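Local coordinates for delta-1-pyrroline-5-carboxylate dehydrogenase, mitochondrial (Mus musculus, PDB 4E3X), which catalyses the NAD+-dependent oxidation of L-glutamate gamma-semialdehyde to glutamate, the second step of proline breakdown in the mitochondrion, at residues B[36-41]-B[157-162]; B[189-194]-B[546-551]; B[272-277]-B[296-301]; B[319-324]-B[481-486]. All blocks are in the same frame, centred on the assembly; numbering follows the deposited sequence.

Along the chain contact 1 closes first; contact 2 then opens, and its two strands, far apart in sequence, enclose contact 3 followed by contact 4. None touches another. The nearest pair, contacts 1 and 4, have centres about 27 Å apart, and the farthest, contacts 2 and 4, about 54 Å. Helix 155-180 of contact 1 leads into strand 191-199 of contact 2, the two-stranded antiparallel arm. Contact 3 joins two helices of the NAD-binding region, while contact 4 lies in the mixed sheet that follows it, across the chain's centre from contact 3. Contacts 2, 3 and 4 all reach the second subunit, so three of the four contacts adjoin the dimer interface.

Contact 1. Residues B[36-41]-B[157-162]; sequences PILAFS and QAEIDA
A loop of the N-terminal region, 36-41, lies here against helix 155-180 of the aldehyde dehydrogenase fold, and E159 is the residue it wraps around. The backbone N of L38 gives a nearly straight hydrogen bond to E159 OE2 (2.8 Å, 176° at the hydrogen), meeting the oxygen from above the carboxylate plane. E159 reaches the loop because its CG stands anti to the backbone N (chi1 163°) and the chain then bends at chi2. A glutamate suits the place: it is long enough to span the gap from the helix and offers an acceptor to the peptide N-H of L38.

Apolar groups flank the same carboxylate on the loop side, while its negative charge is met by a salt bridge from OE2 to R140. F40 presents its ring edge, with CZ 3.6 Å from E159 OE1, and ring and carboxylate planes stand 79° apart; such an approach probably sets the slightly positive C-H rim against the acid. L38 crosses the glutamate at about a right angle, its CG 3.5 Å from E159 OE2. I37 slides past the glutamate stem, CG2 to E159 CG at 3.9 Å, and its other branch carries CD1 to 3.8 Å from I160 CG2, a branched aliphatic pair on the more exposed side.

F40 rests on L144 of helix 140-151 and L50 of helix 45-55, while L38 touches R140 and E46, so the loop is fitted between helices 45-55, 140-151 and 155-180.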
loop_
_atom_site.group_PDB
_atom_site.type_symbol
_atom_site.label_atom_id
_atom_site.label_comp_id
_atom_site.label_asym_id
_atom_site.label_seq_id
_atom_site.Cartn_x
_atom_site.Cartn_y
_atom_site.Cartn_z
ATOM N N PRO B 36 -10.457 -28.753 3.486
ATOM C CA PRO B 36 -10.075 -29.929 2.696
ATOM C C PRO B 36 -10.831 -30.041 1.372
ATOM O O PRO B 36 -12.022 -29.745 1.291
ATOM C CB PRO B 36 -10.442 -31.105 3.614
ATOM C CG PRO B 36 -10.365 -30.533 5.006
ATOM C CD PRO B 36 -10.879 -29.119 4.852
ATOM N N ILE B 37 -10.114 -30.461 0.336
ATOM C CA ILE B 37 -10.697 -30.697 -0.978
ATOM C C ILE B 37 -11.375 -32.060 -0.991
ATOM O O ILE B 37 -10.760 -33.071 -0.641
ATOM C CB ILE B 37 -9.608 -30.656 -2.068
ATOM C CG1 ILE B 37 -8.949 -29.282 -2.104
ATOM C CG2 ILE B 37 -10.198 -30.973 -3.427
ATOM C CD1 ILE B 37 -9.890 -28.227 -2.569
ATOM N N LEU B 38 -12.650 -32.085 -1.370
ATOM C CA LEU B 38 -13.407 -33.335 -1.398
ATOM C C LEU B 38 -13.161 -34.098 -2.694
ATOM O O LEU B 38 -12.761 -33.511 -3.698
ATOM C CB LEU B 38 -14.904 -33.061 -1.221
ATOM C CG LEU B 38 -15.286 -32.207 -0.012
ATOM C CD1 LEU B 38 -16.800 -32.067 0.103
ATOM C CD2 LEU B 38 -14.702 -32.784 1.268
ATOM N N ALA B 39 -13.413 -35.404 -2.668
ATOM C CA ALA B 39 -13.073 -36.276 -3.796
ATOM C C ALA B 39 -14.217 -36.513 -4.785
ATOM O O ALA B 39 -13.970 -36.810 -5.951
ATOM C CB ALA B 39 -12.537 -37.611 -3.292
ATOM N N PHE B 40 -15.458 -36.409 -4.312
ATOM C CA PHE B 40 -16.644 -36.636 -5.141
ATOM C C PHE B 40 -16.658 -38.011 -5.805
ATOM O O PHE B 40 -17.143 -38.164 -6.925
ATOM C CB PHE B 40 -16.810 -35.522 -6.185
ATOM C CG PHE B 40 -16.976 -34.159 -5.577
ATOM C CD1 PHE B 40 -18.235 -33.634 -5.341
ATOM C CD2 PHE B 40 -15.869 -33.416 -5.209
ATOM C CE1 PHE B 40 -18.378 -32.388 -4.758
ATOM C CE2 PHE B 40 -16.009 -32.178 -4.628
ATOM C CZ PHE B 40 -17.264 -31.663 -4.401
ATOM N N SER B 41 -16.131 -39.011 -5.104
ATOM C CA SER B 41 -16.145 -40.384 -5.600
ATOM C C SER B 41 -17.558 -40.940 -5.546
ATOM O O SER B 41 -18.408 -40.431 -4.818
ATOM C CB SER B 41 -15.218 -41.271 -4.767
ATOM O OG SER B 41 -13.882 -40.816 -4.834
ATOM N N GLN B 157 -12.795 -28.073 -10.543
ATOM C CA GLN B 157 -12.470 -26.659 -10.657
ATOM C C GLN B 157 -13.427 -25.820 -9.808
ATOM O O GLN B 157 -13.025 -24.838 -9.196
ATOM C CB GLN B 157 -12.458 -26.203 -12.119
ATOM C CG GLN B 157 -11.258 -26.721 -12.911
ATOM C CD GLN B 157 -9.937 -26.344 -12.269
ATOM O OE1 GLN B 157 -9.690 -25.174 -11.978
ATOM N NE2 GLN B 157 -9.089 -27.338 -12.029
ATOM N N ALA B 158 -14.688 -26.228 -9.734
ATOM C CA ALA B 158 -15.634 -25.516 -8.884
ATOM C C ALA B 158 -15.271 -25.716 -7.413
ATOM O O ALA B 158 -15.304 -24.775 -6.619
ATOM C CB ALA B 158 -17.036 -25.994 -9.156
ATOM N N GLU B 159 -14.911 -26.946 -7.061
ATOM C CA GLU B 159 -14.569 -27.298 -5.686
ATOM C C GLU B 159 -13.392 -26.501 -5.140
ATOM O O GLU B 159 -13.449 -26.002 -4.017
ATOM C CB GLU B 159 -14.294 -28.802 -5.571
ATOM C CG GLU B 159 -13.546 -29.226 -4.316
ATOM C CD GLU B 159 -14.397 -29.228 -3.051
ATOM O OE1 GLU B 159 -15.576 -28.811 -3.094
ATOM O OE2 GLU B 159 -13.873 -29.661 -2.006
ATOM N N ILE B 160 -12.328 -26.375 -5.923
ATOM C CA ILE B 160 -11.163 -25.639 -5.442
ATOM C C ILE B 160 -11.395 -24.135 -5.367
ATOM O O ILE B 160 -10.660 -23.441 -4.671
ATOM C CB ILE B 160 -9.879 -25.940 -6.247
ATOM C CG1 ILE B 160 -9.965 -25.386 -7.670
ATOM C CG2 ILE B 160 -9.576 -27.435 -6.232
ATOM C CD1 ILE B 160 -8.709 -25.642 -8.496
ATOM N N ASP B 161 -12.428 -23.659 -6.061
ATOM C CA ASP B 161 -12.736 -22.237 -6.175
ATOM C C ASP B 161 -13.865 -21.819 -5.222
ATOM O O ASP B 161 -13.617 -21.191 -4.186
ATOM C CB ASP B 161 -13.101 -21.930 -7.641
ATOM C CG ASP B 161 -13.706 -20.542 -7.845
ATOM O OD1 ASP B 161 -13.537 -19.669 -6.972
ATOM O OD2 ASP B 161 -14.354 -20.330 -8.900
ATOM N N ALA B 162 -15.104 -22.153 -5.584
ATOM C CA ALA B 162 -16.280 -21.669 -4.856
ATOM C C ALA B 162 -16.362 -22.216 -3.445
ATOM O O ALA B 162 -16.952 -21.593 -2.562
ATOM C CB ALA B 162 -17.552 -21.996 -5.620
#

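Contact 2. Residues B[189-194]-B[546-551]; sequences PPSTNH and VIKETH
S191 and T550 face each other across the two antiparallel strands of the arm, 191-199 and 542-550, where OG and OG1 are hydrogen-bonded at 2.7 Å. The main-chain bonding is regular: T192 with E549 and H194 with I547 are hydrogen-bonded pairs, E549 N reaching T192 O at 2.8 Å, while S191-T550 and N193-K548 are non-hydrogen-bonded pairs. H551 N bonds P190 O at 2.8 Å. CA-H groups fill in between, as S191 CA against E549 O at 3.2 Å.

Among polar side chains, T192 OG1 and H551 NE2 are hydrogen-bonded at 2.8 Å, the hydroxyl lying at the edge of the imidazole near its plane. Histidine suits the place by offering both this nitrogen and a flat ring: E549 O sits over one face, and H20 stacks on it.

K548's methylenes lie beside polar oxygens. Its extended chain (chi1 176°, CG anti to the backbone N) runs along N193 with CG 3.3 Å from N193 OD1 and passes CE 3.3 Å from S191 OG. Lysine fits because this long stem ends in a charge that reaches D508 of the second subunit, which also takes T550 OG1. N193 OD1 meets Q518 of that subunit, and ND2 bonds I186 O. With an alanine here, D508 of the second subunit is likely to lose its cationic mate, S191 OG the methylene beside it, and N193 OD1 part of its cover.

Strand 546-550 also pairs in parallel with a strand of the second subunit. The ladder thus continues across the interface, where hydroxyl, amide and lysine add polar and charged links.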
loop_
_atom_site.group_PDB
_atom_site.type_symbol
_atom_site.label_atom_id
_atom_site.label_comp_id
_atom_site.label_asym_id
_atom_site.label_seq_id
_atom_site.Cartn_x
_atom_site.Cartn_y
_atom_site.Cartn_z
ATOM N N PRO B 189 6.563 5.360 29.980
ATOM C CA PRO B 189 6.006 6.402 30.849
ATOM C C PRO B 189 6.332 7.787 30.304
ATOM O O PRO B 189 7.414 8.000 29.760
ATOM C CB PRO B 189 6.732 6.178 32.172
ATOM C CG PRO B 189 7.011 4.722 32.172
ATOM C CD PRO B 189 7.333 4.365 30.743
ATOM N N PRO B 190 5.410 8.739 30.459
ATOM C CA PRO B 190 4.165 8.653 31.227
ATOM C C PRO B 190 2.932 8.345 30.369
ATOM O O PRO B 190 1.843 8.842 30.675
ATOM C CB PRO B 190 4.039 10.074 31.775
ATOM C CG PRO B 190 4.567 10.915 30.653
ATOM C CD PRO B 190 5.679 10.116 30.007
ATOM N N SER B 191 3.078 7.534 29.322
ATOM C CA SER B 191 2.012 7.403 28.327
ATOM C C SER B 191 1.697 5.976 27.889
ATOM O O SER B 191 2.518 5.070 28.020
ATOM C CB SER B 191 2.353 8.228 27.086
ATOM O OG SER B 191 2.786 9.519 27.447
ATOM N N THR B 192 0.493 5.809 27.351
ATOM C CA THR B 192 0.039 4.553 26.767
ATOM C C THR B 192 -0.318 4.794 25.301
ATOM O O THR B 192 -1.075 5.723 24.977
ATOM C CB THR B 192 -1.211 4.026 27.505
ATOM O OG1 THR B 192 -0.896 3.817 28.889
ATOM C CG2 THR B 192 -1.699 2.710 26.892
ATOM N N ASN B 193 0.255 3.978 24.414
ATOM C CA ASN B 193 0.030 4.084 22.970
ATOM C C ASN B 193 -0.755 2.894 22.455
ATOM O O ASN B 193 -0.499 1.761 22.871
ATOM C CB ASN B 193 1.364 4.163 22.243
ATOM C CG ASN B 193 2.190 5.335 22.707
ATOM O OD1 ASN B 193 1.731 6.476 22.646
ATOM N ND2 ASN B 193 3.403 5.063 23.196
ATOM N N HIS B 194 -1.683 3.152 21.537
ATOM C CA HIS B 194 -2.524 2.108 20.975
ATOM C C HIS B 194 -2.826 2.428 19.522
ATOM O O HIS B 194 -3.137 3.571 19.183
ATOM C CB HIS B 194 -3.824 2.012 21.778
ATOM C CG HIS B 194 -4.816 1.037 21.224
ATOM N ND1 HIS B 194 -4.771 -0.311 21.505
ATOM C CD2 HIS B 194 -5.887 1.218 20.415
ATOM C CE1 HIS B 194 -5.770 -0.921 20.891
ATOM N NE2 HIS B 194 -6.463 -0.016 20.223
ATOM N N VAL B 546 -3.039 6.190 15.562
ATOM C CA VAL B 546 -2.360 5.896 16.817
ATOM C C VAL B 546 -2.807 6.905 17.869
ATOM O O VAL B 546 -2.786 8.115 17.613
ATOM C CB VAL B 546 -0.840 5.941 16.654
ATOM C CG1 VAL B 546 -0.163 5.654 17.983
ATOM C CG2 VAL B 546 -0.413 4.938 15.590
ATOM N N ILE B 547 -3.238 6.397 19.012
ATOM C CA ILE B 547 -3.661 7.218 20.130
ATOM C C ILE B 547 -2.619 7.133 21.242
ATOM O O ILE B 547 -2.241 6.038 21.679
ATOM C CB ILE B 547 -5.019 6.749 20.673
ATOM C CG1 ILE B 547 -6.094 6.844 19.582
ATOM C CG2 ILE B 547 -5.409 7.546 21.910
ATOM C CD1 ILE B 547 -7.460 6.336 20.013
ATOM N N LYS B 548 -2.134 8.291 21.674
ATOM C CA LYS B 548 -1.252 8.391 22.829
ATOM C C LYS B 548 -2.016 9.052 23.963
ATOM O O LYS B 548 -2.489 10.182 23.808
ATOM C CB LYS B 548 -0.017 9.225 22.478
ATOM C CG LYS B 548 0.931 9.468 23.650
ATOM C CD LYS B 548 2.008 10.482 23.274
ATOM C CE LYS B 548 3.099 10.571 24.325
ATOM N NZ LYS B 548 4.084 11.658 24.082
ATOM N N GLU B 549 -2.148 8.348 25.089
ATOM C CA GLU B 549 -2.758 8.941 26.276
ATOM C C GLU B 549 -1.674 9.161 27.310
ATOM O O GLU B 549 -0.991 8.223 27.702
ATOM C CB GLU B 549 -3.858 8.058 26.882
ATOM C CG GLU B 549 -4.514 8.733 28.111
ATOM C CD GLU B 549 -5.635 7.944 28.775
ATOM O OE1 GLU B 549 -6.021 6.864 28.278
ATOM O OE2 GLU B 549 -6.143 8.425 29.812
ATOM N N THR B 550 -1.538 10.399 27.769
ATOM C CA THR B 550 -0.521 10.745 28.748
ATOM C C THR B 550 -1.157 10.914 30.120
ATOM O O THR B 550 -2.206 11.548 30.262
ATOM C CB THR B 550 0.259 11.980 28.280
ATOM O OG1 THR B 550 1.074 11.584 27.171
ATOM C CG2 THR B 550 1.150 12.546 29.385
ATOM N N HIS B 551 -0.518 10.309 31.117
ATOM C CA HIS B 551 -1.128 10.130 32.433
ATOM C C HIS B 551 -0.572 11.045 33.528
ATOM O O HIS B 551 -0.974 10.939 34.690
ATOM C CB HIS B 551 -0.980 8.666 32.857
ATOM C CG HIS B 551 -1.433 7.693 31.815
ATOM N ND1 HIS B 551 -2.746 7.603 31.403
ATOM C CD2 HIS B 551 -0.748 6.777 31.088
ATOM C CE1 HIS B 551 -2.850 6.674 30.467
ATOM N NE2 HIS B 551 -1.652 6.157 30.258
#

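Contact 3. Residues B[272-277]-B[296-301]; sequences TVTSSE and RQVAQN
N301 and T274 make the one hydrogen bond of this contact: N301 ND2 gives its N-H to T274 O at 2.8 Å, almost straight (178°). The carbonyl oxygen lies in the amide plane of N301, yet the donor comes from above the carbonyl plane, 46° out of it. Both groups sit near the C-terminal ends of helices, where carbonyls run short of N-H partners. An asparagine suits this place, being the first residue to leave helical angles after helix 288-300 and carrying a short amide that can donate to the neighbouring helix.

Beside the bond the side chains touch without polar pairing. T274 turns OG1 into the position between its backbone N and carbonyl carbon (chi1 61°), which puts the hydroxyl 3.6 Å from Q297 CB while CG2 lies 3.9 Å from V298 CG2. The two residues of helix 288-300 each cross T274 at about a right angle. A threonine serves both needs, with a methyl for the valine and a hydroxyl that turns back to its own helix.

Further out, T274 OG1 bonds the backbone O of G270, and Q297 NE2 reaches D271 OD1, tying the second helix to the first. V298 is buried against L279 and I282 of strand 279-285. A299 packs on A299 of the second subunit.

The contact therefore brackets a helix-strand-helix passage of the nucleotide-binding region, not far from the NAD+-binding residue T290. A carbonyl near a helix end receives a side-chain amide, while T274 CG2 and V298 CG2 pack beside it.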
loop_
_atom_site.group_PDB
_atom_site.type_symbol
_atom_site.label_atom_id
_atom_site.label_comp_id
_atom_site.label_asym_id
_atom_site.label_seq_id
_atom_site.Cartn_x
_atom_site.Cartn_y
_atom_site.Cartn_z
ATOM N N THR B 272 -19.187 6.383 -12.326
ATOM C CA THR B 272 -19.943 6.797 -11.149
ATOM C C THR B 272 -19.077 6.782 -9.888
ATOM O O THR B 272 -19.027 7.771 -9.144
ATOM C CB THR B 272 -21.180 5.921 -10.932
ATOM O OG1 THR B 272 -21.970 5.901 -12.124
ATOM C CG2 THR B 272 -22.012 6.467 -9.774
ATOM N N VAL B 273 -18.374 5.681 -9.637
ATOM C CA VAL B 273 -17.607 5.621 -8.397
ATOM C C VAL B 273 -16.439 6.617 -8.376
ATOM O O VAL B 273 -16.142 7.198 -7.327
ATOM C CB VAL B 273 -17.159 4.182 -8.012
ATOM C CG1 VAL B 273 -18.370 3.251 -7.918
ATOM C CG2 VAL B 273 -16.122 3.644 -8.984
ATOM N N THR B 274 -15.794 6.839 -9.522
ATOM C CA THR B 274 -14.680 7.788 -9.582
ATOM C C THR B 274 -15.140 9.242 -9.597
ATOM O O THR B 274 -14.320 10.140 -9.499
ATOM C CB THR B 274 -13.732 7.513 -10.776
ATOM O OG1 THR B 274 -14.453 7.650 -12.013
ATOM C CG2 THR B 274 -13.110 6.117 -10.665
ATOM N N SER B 275 -16.448 9.458 -9.698
ATOM C CA SER B 275 -17.018 10.801 -9.627
ATOM C C SER B 275 -17.455 11.174 -8.217
ATOM O O SER B 275 -17.866 12.315 -7.988
ATOM C CB SER B 275 -18.216 10.941 -10.568
ATOM O OG SER B 275 -17.796 10.917 -11.915
ATOM N N SER B 276 -17.381 10.224 -7.283
ATOM C CA SER B 276 -17.791 10.501 -5.910
ATOM C C SER B 276 -16.641 11.004 -5.054
ATOM O O SER B 276 -15.589 10.363 -4.976
ATOM C CB SER B 276 -18.327 9.234 -5.251
ATOM O OG SER B 276 -18.584 9.478 -3.875
ATOM N N GLU B 277 -16.858 12.114 -4.354
ATOM C CA GLU B 277 -15.843 12.636 -3.439
ATOM C C GLU B 277 -15.504 11.656 -2.311
ATOM O O GLU B 277 -14.475 11.801 -1.652
ATOM C CB GLU B 277 -16.294 13.970 -2.859
ATOM C CG GLU B 277 -17.483 13.869 -1.924
ATOM C CD GLU B 277 -17.927 15.220 -1.405
ATOM O OE1 GLU B 277 -17.149 15.862 -0.668
ATOM O OE2 GLU B 277 -19.053 15.642 -1.738
ATOM N N ARG B 296 -6.564 6.392 -14.163
ATOM C CA ARG B 296 -6.570 7.710 -14.788
ATOM C C ARG B 296 -7.818 8.529 -14.425
ATOM O O ARG B 296 -7.756 9.748 -14.295
ATOM C CB ARG B 296 -6.392 7.581 -16.309
ATOM C CG ARG B 296 -4.960 7.177 -16.727
ATOM C CD ARG B 296 -4.814 6.984 -18.240
ATOM N NE ARG B 296 -3.437 7.177 -18.710
ATOM C CZ ARG B 296 -2.712 6.276 -19.376
ATOM N NH1 ARG B 296 -3.207 5.084 -19.665
ATOM N NH2 ARG B 296 -1.474 6.573 -19.755
ATOM N N GLN B 297 -8.954 7.856 -14.262
ATOM C CA GLN B 297 -10.155 8.562 -13.819
ATOM C C GLN B 297 -9.990 9.122 -12.410
ATOM O O GLN B 297 -10.405 10.243 -12.119
ATOM C CB GLN B 297 -11.379 7.658 -13.878
ATOM C CG GLN B 297 -11.827 7.392 -15.301
ATOM C CD GLN B 297 -13.149 6.660 -15.377
ATOM O OE1 GLN B 297 -13.283 5.557 -14.853
ATOM N NE2 GLN B 297 -14.133 7.270 -16.035
ATOM N N VAL B 298 -9.367 8.347 -11.532
ATOM C CA VAL B 298 -9.097 8.840 -10.191
ATOM C C VAL B 298 -8.138 10.035 -10.236
ATOM O O VAL B 298 -8.357 11.046 -9.573
ATOM C CB VAL B 298 -8.544 7.721 -9.300
ATOM C CG1 VAL B 298 -7.971 8.296 -8.014
ATOM C CG2 VAL B 298 -9.645 6.710 -9.000
ATOM N N ALA B 299 -7.095 9.943 -11.052
ATOM C CA ALA B 299 -6.161 11.054 -11.172
ATOM C C ALA B 299 -6.850 12.314 -11.706
ATOM O O ALA B 299 -6.613 13.416 -11.207
ATOM C CB ALA B 299 -5.006 10.676 -12.049
ATOM N N GLN B 300 -7.708 12.152 -12.710
ATOM C CA GLN B 300 -8.440 13.273 -13.290
ATOM C C GLN B 300 -9.272 13.975 -12.231
ATOM O O GLN B 300 -9.352 15.203 -12.204
ATOM C CB GLN B 300 -9.343 12.780 -14.427
ATOM C CG GLN B 300 -10.232 13.850 -15.062
ATOM C CD GLN B 300 -11.236 13.272 -16.055
ATOM O OE1 GLN B 300 -11.669 12.124 -15.929
ATOM N NE2 GLN B 300 -11.609 14.070 -17.049
ATOM N N ASN B 301 -9.895 13.185 -11.363
ATOM C CA ASN B 301 -10.800 13.724 -10.352
ATOM C C ASN B 301 -10.158 13.936 -8.986
ATOM O O ASN B 301 -10.855 14.105 -7.989
ATOM C CB ASN B 301 -12.043 12.846 -10.231
ATOM C CG ASN B 301 -12.988 13.023 -11.395
ATOM O OD1 ASN B 301 -12.825 13.935 -12.215
ATOM N ND2 ASN B 301 -13.993 12.161 -11.476
#

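Contact 4. Residues B[319-324]-B[481-486]; sequences NFHFVH and AVFAQD
H321 and A481 are paired in the parallel ladder of strands 319-323 and 476-483, neighbours in the mixed sheet of the catalytic region. F322 N bonds A481 O at 2.8 Å and F483 N bonds F322 O at 2.9 Å, so the register runs one for one from H321 to V323.

H321 holds CG anti to its carbonyl carbon (chi1 -79°), and its CD2 comes 3.6 Å from A481 CB; the alanine is small enough to sit beside the imidazole. F483 CE1 lies over one face of that ring, offset toward the rim, with the ring planes at 57° and the centroids 5.3 Å apart. ND1 bonds T336 OG1 and NE2 takes part in a bond with S510 N, so both nitrogens are occupied. A leucine in its place would probably leave the hydroxyl of T336 and the amide of S510 without these partners.

On the other face F322 brings its CB to 4.3 Å from V482 CG2. F320 turns CG between its backbone N and carbonyl carbon (chi1 63°), which brings its ring edge to A481 O. Phenylalanines suit these buried positions, since both rings pack on helix 463-472, F320 on V470 and F322 on T466, L467 and V470.

Past the ladder, H324 ND1 bonds S326, and H324 CB meets A484 CB at 3.7 Å.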
loop_
_atom_site.group_PDB
_atom_site.type_symbol
_atom_site.label_atom_id
_atom_site.label_comp_id
_atom_site.label_asym_id
_atom_site.label_seq_id
_atom_site.Cartn_x
_atom_site.Cartn_y
_atom_site.Cartn_z
ATOM N N ASN B 319 1.974 -16.644 -18.612
ATOM C CA ASN B 319 2.789 -17.429 -17.698
ATOM C C ASN B 319 3.551 -18.561 -18.354
ATOM O O ASN B 319 3.089 -19.141 -19.337
ATOM C CB ASN B 319 1.906 -17.951 -16.577
ATOM C CG ASN B 319 0.996 -16.872 -16.040
ATOM O OD1 ASN B 319 1.463 -15.882 -15.470
ATOM N ND2 ASN B 319 -0.305 -17.026 -16.256
ATOM N N PHE B 320 4.705 -18.891 -17.783
ATOM C CA PHE B 320 5.619 -19.859 -18.389
ATOM C C PHE B 320 5.808 -21.141 -17.587
ATOM O O PHE B 320 5.705 -21.142 -16.361
ATOM C CB PHE B 320 7.001 -19.220 -18.617
ATOM C CG PHE B 320 7.691 -18.785 -17.346
ATOM C CD1 PHE B 320 8.494 -19.668 -16.630
ATOM C CD2 PHE B 320 7.540 -17.490 -16.869
ATOM C CE1 PHE B 320 9.133 -19.266 -15.457
ATOM C CE2 PHE B 320 8.177 -17.084 -15.702
ATOM C CZ PHE B 320 8.970 -17.974 -14.995
ATOM N N HIS B 321 6.081 -22.228 -18.310
ATOM C CA HIS B 321 6.739 -23.402 -17.744
ATOM C C HIS B 321 8.079 -23.524 -18.464
ATOM O O HIS B 321 8.112 -23.695 -19.685
ATOM C CB HIS B 321 5.924 -24.690 -17.958
ATOM C CG HIS B 321 4.783 -24.872 -16.996
ATOM N ND1 HIS B 321 4.039 -26.033 -16.941
ATOM C CD2 HIS B 321 4.242 -24.041 -16.069
ATOM C CE1 HIS B 321 3.102 -25.916 -16.016
ATOM N NE2 HIS B 321 3.206 -24.717 -15.467
ATOM N N PHE B 322 9.173 -23.423 -17.715
ATOM C CA PHE B 322 10.511 -23.566 -18.277
ATOM C C PHE B 322 11.063 -24.930 -17.886
ATOM O O PHE B 322 11.141 -25.259 -16.710
ATOM C CB PHE B 322 11.457 -22.459 -17.790
ATOM C CG PHE B 322 12.863 -22.623 -18.299
ATOM C CD1 PHE B 322 13.238 -22.089 -19.523
ATOM C CD2 PHE B 322 13.797 -23.353 -17.575
ATOM C CE1 PHE B 322 14.533 -22.260 -20.010
ATOM C CE2 PHE B 322 15.083 -23.531 -18.054
ATOM C CZ PHE B 322 15.450 -22.978 -19.271
ATOM N N VAL B 323 11.470 -25.702 -18.886
ATOM C CA VAL B 323 11.963 -27.049 -18.658
ATOM C C VAL B 323 13.468 -27.097 -18.893
ATOM O O VAL B 323 13.956 -26.632 -19.925
ATOM C CB VAL B 323 11.272 -28.045 -19.609
ATOM C CG1 VAL B 323 11.817 -29.444 -19.409
ATOM C CG2 VAL B 323 9.768 -28.029 -19.395
ATOM N N HIS B 324 14.196 -27.625 -17.914
ATOM C CA HIS B 324 15.618 -27.899 -18.054
ATOM C C HIS B 324 15.788 -29.377 -18.403
ATOM O O HIS B 324 14.903 -30.195 -18.131
ATOM C CB HIS B 324 16.367 -27.569 -16.759
ATOM C CG HIS B 324 17.839 -27.827 -16.831
ATOM N ND1 HIS B 324 18.433 -28.918 -16.233
ATOM C CD2 HIS B 324 18.838 -27.139 -17.436
ATOM C CE1 HIS B 324 19.733 -28.895 -16.471
ATOM N NE2 HIS B 324 20.005 -27.825 -17.195
ATOM N N ALA B 481 6.932 -21.549 -13.736
ATOM C CA ALA B 481 7.496 -22.748 -13.151
ATOM C C ALA B 481 8.798 -23.092 -13.834
ATOM O O ALA B 481 8.968 -22.848 -15.033
ATOM C CB ALA B 481 6.537 -23.910 -13.295
ATOM N N VAL B 482 9.703 -23.668 -13.053
ATOM C CA VAL B 482 10.899 -24.306 -13.583
ATOM C C VAL B 482 10.872 -25.782 -13.198
ATOM O O VAL B 482 10.656 -26.134 -12.029
ATOM C CB VAL B 482 12.184 -23.650 -13.045
ATOM C CG1 VAL B 482 13.433 -24.475 -13.414
ATOM C CG2 VAL B 482 12.307 -22.228 -13.578
ATOM N N PHE B 483 11.061 -26.641 -14.194
ATOM C CA PHE B 483 11.174 -28.073 -13.969
ATOM C C PHE B 483 12.630 -28.481 -14.165
ATOM O O PHE B 483 13.182 -28.353 -15.262
ATOM C CB PHE B 483 10.254 -28.842 -14.923
ATOM C CG PHE B 483 8.783 -28.709 -14.593
ATOM C CD1 PHE B 483 8.061 -27.613 -15.038
ATOM C CD2 PHE B 483 8.126 -29.680 -13.846
ATOM C CE1 PHE B 483 6.721 -27.484 -14.743
ATOM C CE2 PHE B 483 6.779 -29.552 -13.548
ATOM C CZ PHE B 483 6.079 -28.452 -13.999
ATOM N N ALA B 484 13.255 -28.954 -13.092
ATOM C CA ALA B 484 14.679 -29.287 -13.111
ATOM C C ALA B 484 15.034 -30.063 -11.845
ATOM O O ALA B 484 14.455 -29.810 -10.789
ATOM C CB ALA B 484 15.513 -28.014 -13.195
ATOM N N GLN B 485 15.981 -30.995 -11.936
ATOM C CA GLN B 485 16.393 -31.761 -10.763
ATOM C C GLN B 485 17.865 -31.539 -10.443
ATOM O O GLN B 485 18.484 -32.316 -9.713
ATOM C CB GLN B 485 16.092 -33.252 -10.945
ATOM C CG GLN B 485 14.604 -33.581 -11.084
ATOM C CD GLN B 485 13.796 -33.279 -9.825
ATOM O OE1 GLN B 485 14.345 -33.159 -8.728
ATOM N NE2 GLN B 485 12.480 -33.157 -9.982
ATOM N N ASP B 486 18.417 -30.466 -10.997
ATOM C CA ASP B 486 19.783 -30.044 -10.726
ATOM C C ASP B 486 19.726 -28.794 -9.847
ATOM O O ASP B 486 19.183 -27.765 -10.260
ATOM C CB ASP B 486 20.492 -29.756 -12.054
ATOM C CG ASP B 486 21.944 -29.340 -11.883
ATOM O OD1 ASP B 486 22.217 -28.322 -11.214
ATOM O OD2 ASP B 486 22.823 -30.023 -12.447
#